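Local coordinates for iron binding protein FbpA (Mannheimia haemolytica, PDB 1Q35) that binds ferric iron in the periplasm and, like other bacterial solute-binding proteins, probably delivers it to a membrane transporter for uptake, at residues Y13-E16 / P17-N21; I250-S254 / G255-Q259; I275-S278 / A279-G283; V234-A237 / K238-N242. One frame throughout, in Å; residues are numbered along the deposited sequence. Where two conformers were deposited one is given.

Contact 1: residues Y13-E16 / P17-N21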
loop_
_atom_site.group_PDB
_atom_site.type_symbol
_atom_site.label_atom_id
_atom_site.label_comp_id
_atom_site.label_asym_id
_atom_site.label_seq_id
_atom_site.Cartn_x
_atom_site.Cartn_y
_atom_site.Cartn_z
ATOM N N TYR A 13 -7.897 2.176 12.521
ATOM C CA TYR A 13 -7.218 3.455 12.722
ATOM C C TYR A 13 -6.930 4.205 11.414
ATOM O O TYR A 13 -6.796 5.424 11.426
ATOM C CB TYR A 13 -5.951 3.295 13.586
ATOM C CG TYR A 13 -4.703 2.754 12.907
ATOM C CD1 TYR A 13 -4.682 1.491 12.322
ATOM C CD2 TYR A 13 -3.522 3.492 12.905
ATOM C CE1 TYR A 13 -3.523 0.993 11.728
ATOM C CE2 TYR A 13 -2.365 3.009 12.318
ATOM C CZ TYR A 13 -2.368 1.765 11.726
ATOM O OH TYR A 13 -1.214 1.283 11.146
ATOM N N LEU A 14 -6.865 3.479 10.293
ATOM C CA LEU A 14 -6.599 4.083 8.983
ATOM C C LEU A 14 -7.822 4.211 8.056
ATOM O O LEU A 14 -7.680 4.628 6.909
ATOM C CB LEU A 14 -5.482 3.303 8.273
ATOM C CG LEU A 14 -4.093 3.476 8.900
ATOM C CD1 LEU A 14 -3.118 2.443 8.351
ATOM C CD2 LEU A 14 -3.567 4.870 8.660
ATOM N N ILE A 15 -9.018 3.879 8.540
ATOM C CA ILE A 15 -10.223 3.992 7.703
ATOM C C ILE A 15 -11.493 4.423 8.449
ATOM O O ILE A 15 -12.369 5.049 7.852
ATOM C CB ILE A 15 -10.450 2.672 6.912
ATOM C CG1 ILE A 15 -11.415 2.875 5.733
ATOM C CG2 ILE A 15 -10.939 1.560 7.822
ATOM C CD1 ILE A 15 -10.960 3.874 4.705
ATOM N N GLU A 16 -11.587 4.114 9.739
ATOM C CA GLU A 16 -12.758 4.479 10.536
ATOM C C GLU A 16 -13.113 5.967 10.475
ATOM O O GLU A 16 -14.291 6.284 10.361
ATOM C CB GLU A 16 -12.591 4.021 11.991
ATOM C CG GLU A 16 -13.850 4.102 12.843
ATOM C CD GLU A 16 -13.614 3.588 14.246
ATOM O OE1 GLU A 16 -13.583 4.416 15.182
ATOM O OE2 GLU A 16 -13.450 2.359 14.410
ATOM N N PRO A 17 -12.150 6.891 10.559
ATOM C CA PRO A 17 -12.496 8.318 10.469
ATOM C C PRO A 17 -13.253 8.679 9.188
ATOM O O PRO A 17 -14.221 9.439 9.232
ATOM C CB PRO A 17 -11.132 9.015 10.521
ATOM C CG PRO A 17 -10.259 8.063 11.248
ATOM C CD PRO A 17 -10.703 6.698 10.790
ATOM N N MET A 18 -12.823 8.117 8.063
ATOM C CA MET A 18 -13.475 8.383 6.785
ATOM C C MET A 18 -14.887 7.809 6.750
ATOM O O MET A 18 -15.811 8.460 6.258
ATOM C CB MET A 18 -12.664 7.808 5.620
ATOM C CG MET A 18 -11.270 8.402 5.474
ATOM S SD MET A 18 -10.052 7.496 6.432
ATOM C CE MET A 18 -8.726 8.663 6.490
ATOM N N LEU A 19 -15.047 6.596 7.268
ATOM C CA LEU A 19 -16.343 5.919 7.246
ATOM C C LEU A 19 -17.338 6.560 8.210
ATOM O O LEU A 19 -18.522 6.647 7.903
ATOM C CB LEU A 19 -16.183 4.433 7.557
ATOM C CG LEU A 19 -15.312 3.668 6.554
ATOM C CD1 LEU A 19 -15.122 2.238 7.004
ATOM C CD2 LEU A 19 -15.904 3.718 5.144
ATOM N N LYS A 20 -16.861 7.020 9.364
ATOM C CA LYS A 20 -17.716 7.694 10.342
ATOM C C LYS A 20 -18.216 9.023 9.793
ATOM O O LYS A 20 -19.371 9.385 10.006
ATOM C CB LYS A 20 -16.961 7.928 11.652
ATOM C CG LYS A 20 -16.689 6.663 12.442
ATOM C CD LYS A 20 -17.879 6.262 13.305
ATOM C CE LYS A 20 -17.465 5.378 14.472
ATOM N NZ LYS A 20 -17.361 3.954 14.084
ATOM N N ASN A 21 -17.353 9.746 9.086
ATOM C CA ASN A 21 -17.745 10.995 8.439
ATOM C C ASN A 21 -18.745 10.751 7.311
ATOM O O ASN A 21 -19.664 11.543 7.116
ATOM C CB ASN A 21 -16.521 11.756 7.921
ATOM C CG ASN A 21 -15.887 12.623 8.991
ATOM O OD1 ASN A 21 -16.310 13.758 9.215
ATOM N ND2 ASN A 21 -14.876 12.088 9.666
HETATM O O HOH W 1 -16.572 1.436 15.412
#

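Contact 2: residues I250-S254 / G255-Q259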
loop_
_atom_site.group_PDB
_atom_site.type_symbol
_atom_site.label_atom_id
_atom_site.label_comp_id
_atom_site.label_asym_id
_atom_site.label_seq_id
_atom_site.Cartn_x
_atom_site.Cartn_y
_atom_site.Cartn_z
ATOM N N ILE A 250 -18.180 5.194 -2.353
ATOM C CA ILE A 250 -16.922 5.370 -3.071
ATOM C C ILE A 250 -16.822 6.776 -3.668
ATOM O O ILE A 250 -15.740 7.351 -3.708
ATOM C CB ILE A 250 -16.643 4.225 -4.089
ATOM C CG1 ILE A 250 -17.579 4.246 -5.294
ATOM C CG2 ILE A 250 -16.734 2.878 -3.397
ATOM C CD1 ILE A 250 -17.136 3.292 -6.378
ATOM N N GLU A 251 -17.953 7.356 -4.068
ATOM C CA GLU A 251 -17.992 8.757 -4.474
ATOM C C GLU A 251 -17.585 9.671 -3.317
ATOM O O GLU A 251 -16.825 10.615 -3.509
ATOM C CB GLU A 251 -19.388 9.132 -4.993
ATOM C CG GLU A 251 -19.691 8.535 -6.362
ATOM C CD GLU A 251 -21.109 8.789 -6.855
ATOM O OE1 GLU A 251 -21.317 8.713 -8.082
ATOM O OE2 GLU A 251 -22.008 9.049 -6.030
ATOM N N TYR A 252 -18.077 9.372 -2.122
ATOM C CA TYR A 252 -17.719 10.139 -0.928
ATOM C C TYR A 252 -16.219 10.052 -0.644
ATOM O O TYR A 252 -15.577 11.064 -0.363
ATOM C CB TYR A 252 -18.490 9.640 0.296
ATOM C CG TYR A 252 -18.255 10.471 1.540
ATOM C CD1 TYR A 252 -17.209 10.179 2.411
ATOM C CD2 TYR A 252 -19.072 11.556 1.839
ATOM C CE1 TYR A 252 -16.982 10.944 3.547
ATOM C CE2 TYR A 252 -18.858 12.326 2.973
ATOM C CZ TYR A 252 -17.812 12.012 3.824
ATOM O OH TYR A 252 -17.595 12.776 4.947
ATOM N N LEU A 253 -15.667 8.847 -0.719
ATOM C CA LEU A 253 -14.248 8.643 -0.424
ATOM C C LEU A 253 -13.351 9.343 -1.447
ATOM O O LEU A 253 -12.205 9.679 -1.129
ATOM C CB LEU A 253 -13.912 7.150 -0.329
ATOM C CG LEU A 253 -14.547 6.423 0.861
ATOM C CD1 LEU A 253 -14.311 4.925 0.774
ATOM C CD2 LEU A 253 -14.045 6.968 2.196
ATOM N N SER A 254 -13.871 9.584 -2.650
ATOM C CA SER A 254 -13.140 10.292 -3.703
ATOM C C SER A 254 -13.212 11.821 -3.604
ATOM O O SER A 254 -12.470 12.513 -4.295
ATOM C CB SER A 254 -13.656 9.860 -5.084
ATOM O OG SER A 254 -14.844 10.554 -5.456
ATOM N N GLY A 255 -14.110 12.335 -2.766
ATOM C CA GLY A 255 -14.389 13.762 -2.710
ATOM C C GLY A 255 -13.433 14.574 -1.857
ATOM O O GLY A 255 -12.565 14.039 -1.169
ATOM N N GLU A 256 -13.620 15.887 -1.892
ATOM C CA GLU A 256 -12.727 16.839 -1.236
ATOM C C GLU A 256 -12.531 16.549 0.250
ATOM O O GLU A 256 -11.395 16.541 0.736
ATOM C CB GLU A 256 -13.275 18.259 -1.421
ATOM C CG GLU A 256 -12.425 19.362 -0.819
ATOM C CD GLU A 256 -13.062 20.718 -1.004
ATOM O OE1 GLU A 256 -13.874 21.115 -0.141
ATOM O OE2 GLU A 256 -12.760 21.373 -2.021
ATOM N N LYS A 257 -13.619 16.310 0.974
ATOM C CA LYS A 257 -13.546 16.142 2.420
ATOM C C LYS A 257 -12.786 14.874 2.786
ATOM O O LYS A 257 -11.842 14.918 3.568
ATOM C CB LYS A 257 -14.940 16.121 3.052
ATOM C CG LYS A 257 -14.919 16.009 4.566
ATOM C CD LYS A 257 -16.299 16.189 5.173
ATOM C CE LYS A 257 -16.325 15.688 6.607
ATOM N NZ LYS A 257 -17.635 15.921 7.279
ATOM N N ALA A 258 -13.197 13.745 2.225
ATOM C CA ALA A 258 -12.560 12.464 2.529
ATOM C C ALA A 258 -11.098 12.433 2.078
ATOM O O ALA A 258 -10.240 11.888 2.771
ATOM C CB ALA A 258 -13.323 11.321 1.892
ATOM N N GLN A 259 -10.815 13.023 0.923
ATOM C CA GLN A 259 -9.446 13.082 0.420
ATOM C C GLN A 259 -8.554 13.914 1.353
ATOM O O GLN A 259 -7.382 13.578 1.575
ATOM C CB GLN A 259 -9.420 13.625 -1.008
ATOM C CG GLN A 259 -9.990 12.648 -2.035
ATOM C CD GLN A 259 -9.031 11.521 -2.370
ATOM O OE1 GLN A 259 -7.945 11.768 -2.890
ATOM N NE2 GLN A 259 -9.426 10.285 -2.080
HETATM O O HOH W 2 -15.591 13.642 0.520
#

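Contact 3: residues I275-S278 / A279-G283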
loop_
_atom_site.group_PDB
_atom_site.type_symbol
_atom_site.label_atom_id
_atom_site.label_comp_id
_atom_site.label_asym_id
_atom_site.label_seq_id
_atom_site.Cartn_x
_atom_site.Cartn_y
_atom_site.Cartn_z
ATOM N N ILE A 275 -5.944 18.720 -3.612
ATOM C CA ILE A 275 -5.944 18.399 -2.190
ATOM C C ILE A 275 -4.497 18.299 -1.725
ATOM O O ILE A 275 -3.757 17.428 -2.181
ATOM C CB ILE A 275 -6.682 17.066 -1.916
ATOM C CG1 ILE A 275 -8.092 17.074 -2.524
ATOM C CG2 ILE A 275 -6.754 16.799 -0.416
ATOM C CD1 ILE A 275 -9.015 18.160 -1.985
ATOM N N GLU A 276 -4.096 19.196 -0.830
ATOM C CA GLU A 276 -2.719 19.232 -0.348
ATOM C C GLU A 276 -2.437 18.049 0.576
ATOM O O GLU A 276 -3.308 17.638 1.343
ATOM C CB GLU A 276 -2.446 20.539 0.404
ATOM C CG GLU A 276 -2.422 21.780 -0.475
ATOM C CD GLU A 276 -1.215 21.830 -1.391
ATOM O OE1 GLU A 276 -1.399 22.040 -2.611
ATOM O OE2 GLU A 276 -0.078 21.659 -0.899
ATOM N N PRO A 277 -1.223 17.503 0.518
ATOM C CA PRO A 277 -0.780 16.573 1.559
ATOM C C PRO A 277 -0.659 17.305 2.891
ATOM O O PRO A 277 -0.709 18.540 2.929
ATOM C CB PRO A 277 0.599 16.116 1.067
ATOM C CG PRO A 277 0.626 16.454 -0.379
ATOM C CD PRO A 277 -0.179 17.712 -0.500
ATOM N N SER A 278 -0.507 16.549 3.967
ATOM C CA SER A 278 -0.275 17.123 5.287
ATOM C C SER A 278 1.038 17.898 5.319
ATOM O O SER A 278 1.899 17.729 4.453
ATOM C CB SER A 278 -0.227 16.018 6.338
ATOM O OG SER A 278 0.952 15.237 6.190
ATOM N N ALA A 279 1.197 18.740 6.333
ATOM C CA ALA A 279 2.436 19.481 6.528
ATOM C C ALA A 279 3.627 18.534 6.687
ATOM O O ALA A 279 4.701 18.794 6.158
ATOM C CB ALA A 279 2.329 20.415 7.729
ATOM N N ILE A 280 3.442 17.428 7.407
ATOM C CA ILE A 280 4.512 16.445 7.554
ATOM C C ILE A 280 4.907 15.883 6.181
ATOM O O ILE A 280 6.086 15.843 5.828
ATOM C CB ILE A 280 4.096 15.319 8.529
ATOM C CG1 ILE A 280 4.124 15.837 9.974
ATOM C CG2 ILE A 280 5.002 14.099 8.375
ATOM C CD1 ILE A 280 3.556 14.877 11.004
ATOM N N VAL A 281 3.920 15.468 5.394
ATOM C CA VAL A 281 4.197 14.824 4.114
ATOM C C VAL A 281 4.817 15.826 3.130
ATOM O O VAL A 281 5.759 15.502 2.411
ATOM C CB VAL A 281 2.918 14.174 3.544
ATOM C CG1 VAL A 281 3.115 13.743 2.101
ATOM C CG2 VAL A 281 2.510 12.992 4.401
ATOM N N LYS A 282 4.328 17.058 3.133
ATOM C CA LYS A 282 4.902 18.098 2.280
ATOM C C LYS A 282 6.368 18.366 2.626
ATOM O O LYS A 282 7.178 18.649 1.744
ATOM C CB LYS A 282 4.099 19.391 2.400
ATOM C CG LYS A 282 2.759 19.347 1.689
ATOM C CD LYS A 282 2.103 20.716 1.628
ATOM C CE LYS A 282 1.666 21.200 2.992
ATOM N NZ LYS A 282 0.746 22.363 2.888
ATOM N N GLY A 283 6.701 18.280 3.911
ATOM C CA GLY A 283 8.057 18.502 4.385
ATOM C C GLY A 283 9.069 17.493 3.882
ATOM O O GLY A 283 10.266 17.773 3.855
#

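Contact 4: residues V234-A237 / K238-N242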
loop_
_atom_site.group_PDB
_atom_site.type_symbol
_atom_site.label_atom_id
_atom_site.label_comp_id
_atom_site.label_asym_id
_atom_site.label_seq_id
_atom_site.Cartn_x
_atom_site.Cartn_y
_atom_site.Cartn_z
ATOM N N VAL A 234 -10.645 0.637 -4.035
ATOM C CA VAL A 234 -11.962 0.108 -3.762
ATOM C C VAL A 234 -12.550 -0.532 -5.005
ATOM O O VAL A 234 -12.301 -0.089 -6.132
ATOM C CB VAL A 234 -12.890 1.208 -3.200
ATOM C CG1 VAL A 234 -13.140 2.318 -4.220
ATOM C CG2 VAL A 234 -14.182 0.616 -2.699
ATOM N N VAL A 235 -13.295 -1.606 -4.767
ATOM C CA VAL A 235 -14.110 -2.263 -5.775
ATOM C C VAL A 235 -15.523 -2.421 -5.208
ATOM O O VAL A 235 -15.703 -2.594 -3.997
ATOM C CB VAL A 235 -13.546 -3.635 -6.204
ATOM C CG1 VAL A 235 -12.095 -3.513 -6.628
ATOM C CG2 VAL A 235 -13.701 -4.665 -5.105
ATOM N N ILE A 236 -16.525 -2.346 -6.077
ATOM C CA ILE A 236 -17.891 -2.709 -5.715
ATOM C C ILE A 236 -18.112 -4.147 -6.180
ATOM O O ILE A 236 -17.868 -4.483 -7.336
ATOM C CB ILE A 236 -18.917 -1.708 -6.298
ATOM C CG1 ILE A 236 -18.764 -0.366 -5.570
ATOM C CG2 ILE A 236 -20.343 -2.251 -6.158
ATOM C CD1 ILE A 236 -19.746 0.712 -5.968
ATOM N N ALA A 237 -18.519 -5.002 -5.248
ATOM C CA ALA A 237 -18.693 -6.420 -5.516
ATOM C C ALA A 237 -19.767 -6.670 -6.572
ATOM O O ALA A 237 -20.760 -5.934 -6.663
ATOM C CB ALA A 237 -19.037 -7.153 -4.233
ATOM N N LYS A 238 -19.572 -7.732 -7.347
ATOM C CA LYS A 238 -20.448 -8.060 -8.471
ATOM C C LYS A 238 -21.917 -8.137 -8.059
ATOM O O LYS A 238 -22.796 -7.688 -8.795
ATOM C CB LYS A 238 -20.028 -9.394 -9.101
ATOM C CG LYS A 238 -20.898 -9.827 -10.287
ATOM C CD LYS A 238 -20.341 -11.057 -10.974
ATOM C CE LYS A 238 -21.180 -11.455 -12.176
ATOM N NZ LYS A 238 -20.752 -12.774 -12.722
ATOM N N HIS A 239 -22.177 -8.700 -6.885
ATOM C CA HIS A 239 -23.542 -8.966 -6.433
ATOM C C HIS A 239 -23.978 -8.050 -5.286
ATOM O O HIS A 239 -24.898 -8.374 -4.533
ATOM C CB HIS A 239 -23.653 -10.441 -6.058
ATOM C CG HIS A 239 -23.417 -11.361 -7.213
ATOM N ND1 HIS A 239 -24.354 -11.564 -8.200
ATOM C CD2 HIS A 239 -22.339 -12.103 -7.559
ATOM C CE1 HIS A 239 -23.870 -12.405 -9.097
ATOM N NE2 HIS A 239 -22.650 -12.749 -8.730
ATOM N N SER A 240 -23.319 -6.896 -5.185
ATOM C CA SER A 240 -23.622 -5.863 -4.194
ATOM C C SER A 240 -25.136 -5.727 -3.946
ATOM O O SER A 240 -25.878 -5.347 -4.862
ATOM C CB SER A 240 -23.057 -4.528 -4.685
ATOM O OG SER A 240 -23.482 -3.438 -3.889
ATOM N N PRO A 241 -25.606 -6.065 -2.743
ATOM C CA PRO A 241 -27.032 -5.892 -2.407
ATOM C C PRO A 241 -27.487 -4.458 -2.088
ATOM O O PRO A 241 -28.695 -4.230 -2.001
ATOM C CB PRO A 241 -27.207 -6.789 -1.180
ATOM C CG PRO A 241 -25.871 -6.807 -0.539
ATOM C CD PRO A 241 -24.869 -6.728 -1.650
ATOM N N ASN A 242 -26.560 -3.520 -1.906
ATOM C CA ASN A 242 -26.889 -2.114 -1.672
ATOM C C ASN A 242 -26.034 -1.243 -2.574
ATOM O O ASN A 242 -25.256 -0.410 -2.107
ATOM C CB ASN A 242 -26.664 -1.728 -0.205
ATOM C CG ASN A 242 -27.342 -2.670 0.762
ATOM O OD1 ASN A 242 -28.557 -2.585 0.980
ATOM N ND2 ASN A 242 -26.571 -3.573 1.350
#

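Contact 1: residues Y13-E16 / P17-N21
The opening turn of helix 16-26 starts at Ile15, the N-cap residue, whose carbonyl O receives Leu19 N at 3.1 Å. One residue on, Lys20 N bonds to Glu16 O at 2.9 Å with an N-H...O angle of 161°, and the helical repeat is under way. Pro17 suits this first turn because it has no N-H to leave without a partner, and its ring fits the helical backbone. Ile15 and Leu19 meet on the buried flank, CG1 of the isoleucine lying 4.0 Å from CD1 of the leucine; Ile15 CD1 also reaches Met18 SD at 4.1 Å, the two side chains crossing at about a right angle. Helices 243-254 and 256-266 cover this apolar flank, as Leu249 packs on Leu19 and Tyr262 on Ile15, while the preceding Tyr13 touches the iron ligand Tyr199. Polar residues occupy the outer flank. Glu16 and Lys20 run side by side in the same direction; the glutamate chain is extended, whereas the lysine bends at chi2 and chi4 (both -84°), which brings NZ within 3.7 Å of Glu16 CG. The salt bridge from NZ to Glu16 OE1 is long, at 4.0 Å, and a water bonded to NZ adds a weak link to OE2. Further along, Pro17 O accepts both Asn21 N and Asn21 ND2 from opposite faces of its plane; the side-chain bond, Asn21 ND2 to Pro17 O, is 2.8 Å long.

Contact 2: residues I250-S254 / G255-Q259
A chi1 of -175° sets CG of Tyr252 opposite its own backbone N, and the ring, though the side chain sets out away from 255-259, swings round to bring CE1 within 4.0 Å of the methyl of Ala258. The phenol oxygen passes on to lie 3.6 Å from CE of Lys257, whose straight chain crosses the tyrosine at a slant; hydroxyl and ammonium both find their main partner in Asp25 of helix 16-26. Gln259 instead bends at chi2 (-76°) so that its amide turns back toward helix 243-254. There NE2 donates to Leu253 O over 3.0 Å, in the carbonyl plane and nearly straight at 170°, while NE2 also bonds to Leu98 O and OE1 accepts from Lys272 N, so a buried polar group is well satisfied. The small side chain of Ala258 sits close to the end of the first helix, its methyl CB 3.2 Å from Tyr252 O. Tyr252 O is itself shared: Gly255 N donates to it from above the carbonyl plane at 3.1 Å, and a water donates to it while accepting from Ala258 N, sitting over one face of the tyrosine ring. Ser254 OG turns back to donate to Glu251 O at 2.8 Å, a familiar way for serine to satisfy its hydroxyl within a helix. Gly255 O receives Gln259 N, the first backbone bond of the next helix. The result is a junction between two successive helices, 243-254 and 256-266, with Gly255 as N-cap of the second.

Contact 3: residues I275-S278 / A279-G283
The flat carboxylate of Glu276 turns OE2 toward Lys282, 3.5 Å from CD and 3.9 Å from NZ, the latter a long salt bridge; the glutamate chain gets there by bending at chi2 (-70°). The puckered ring of Pro277 lies against the first turn of helix 279-283, its CB 3.6 Å from Val281 CG1 while CG and CD approach Lys282 CG, the proline and lysine side chains crossing at about a right angle. Lys282 CE also passes 3.6 Å from Pro277 O. At the helix start Ser278 is the N-cap. With OG placed between its backbone N and carbonyl carbon (chi1 70°), the hydroxyl accepts Val281 N at 3.1 Å, replacing the carbonyl that a preceding turn would have supplied. Serine is short and polar enough to do this, and the same OG also bonds to His267 ND1. The backbone closes the turn through Lys282 N to Ser278 O at 2.8 Å. Val281 packs inward on Tyr269 and His267, its side chain about 6 Å from that of the iron ligand Tyr198. The buried hydroxyl thus ties the helix start to the neighbouring loop by directed bonds, whereas the surface ion pair is probably weak and readily screened by solvent.

Contact 4: residues V234-A237 / K238-N242
Ser240 CB rests 3.3 Å from Ala237 O and 3.8 Å from Ile236 CG2, so the serine turns its carbon back over the strand it has just left. Beyond CB, a chi1 of 171° points OG opposite the backbone N; OG lies 4.1 Å from Ile236 CG2 and hydrogen-bonds with Asp53, whose carboxylate oxygen also takes Asn242 N. The backbone that brings this about is a type I beta turn from Ala237 to Ser240, closed by Ser240 N to Ala237 O at 3.1 Å with an N-H...O angle of 161°. The donor stands well above the carbonyl plane, and Gln73 NE2 supplies a second bond to the same oxygen. Lys238, at the first corner, suits an exposed turn: its extended chain reaches away to a salt bridge with Asp70, while its CG lies 3.7 Å above the plane of the His239 ring, offset toward the rim. Ile236 belongs to strand 228-236 and is buried, its side chain packing on helix 243-254. Across the turn itself the apolar touch is slight; what fixes the loop's course is chiefly polar, with one backbone bond closing the turn and further bonds, to Asp53, Asp70 and Leu71, fixing it to neighbouring parts of the chain.

In the fold
Contacts 1 and 2 form one neighbourhood: Met18 packs on Leu253, and Asn21 O makes a probable hydrogen bond with Tyr252 OH, joining helix 16-26 to helix 243-254. Contact 4 leads into that group, since Ile250 of contact 2 packs on Val234 and Ile236 of the strand before the turn. Contact 3 meets contact 2 through Ile275, which lies on Glu256 and Gln259, but stays apart from contacts 1 and 4. All four are partly buried, contacts 1 and 2 with four buried residues each, contacts 3 and 4 with two; contact 4 lies farthest from the chain's centre. Contacts 1 and 3 are helix starts that each carry a long surface ion pair and, on other residues, approach the iron-ligand tyrosines; contacts 2 and 4 lie away from them.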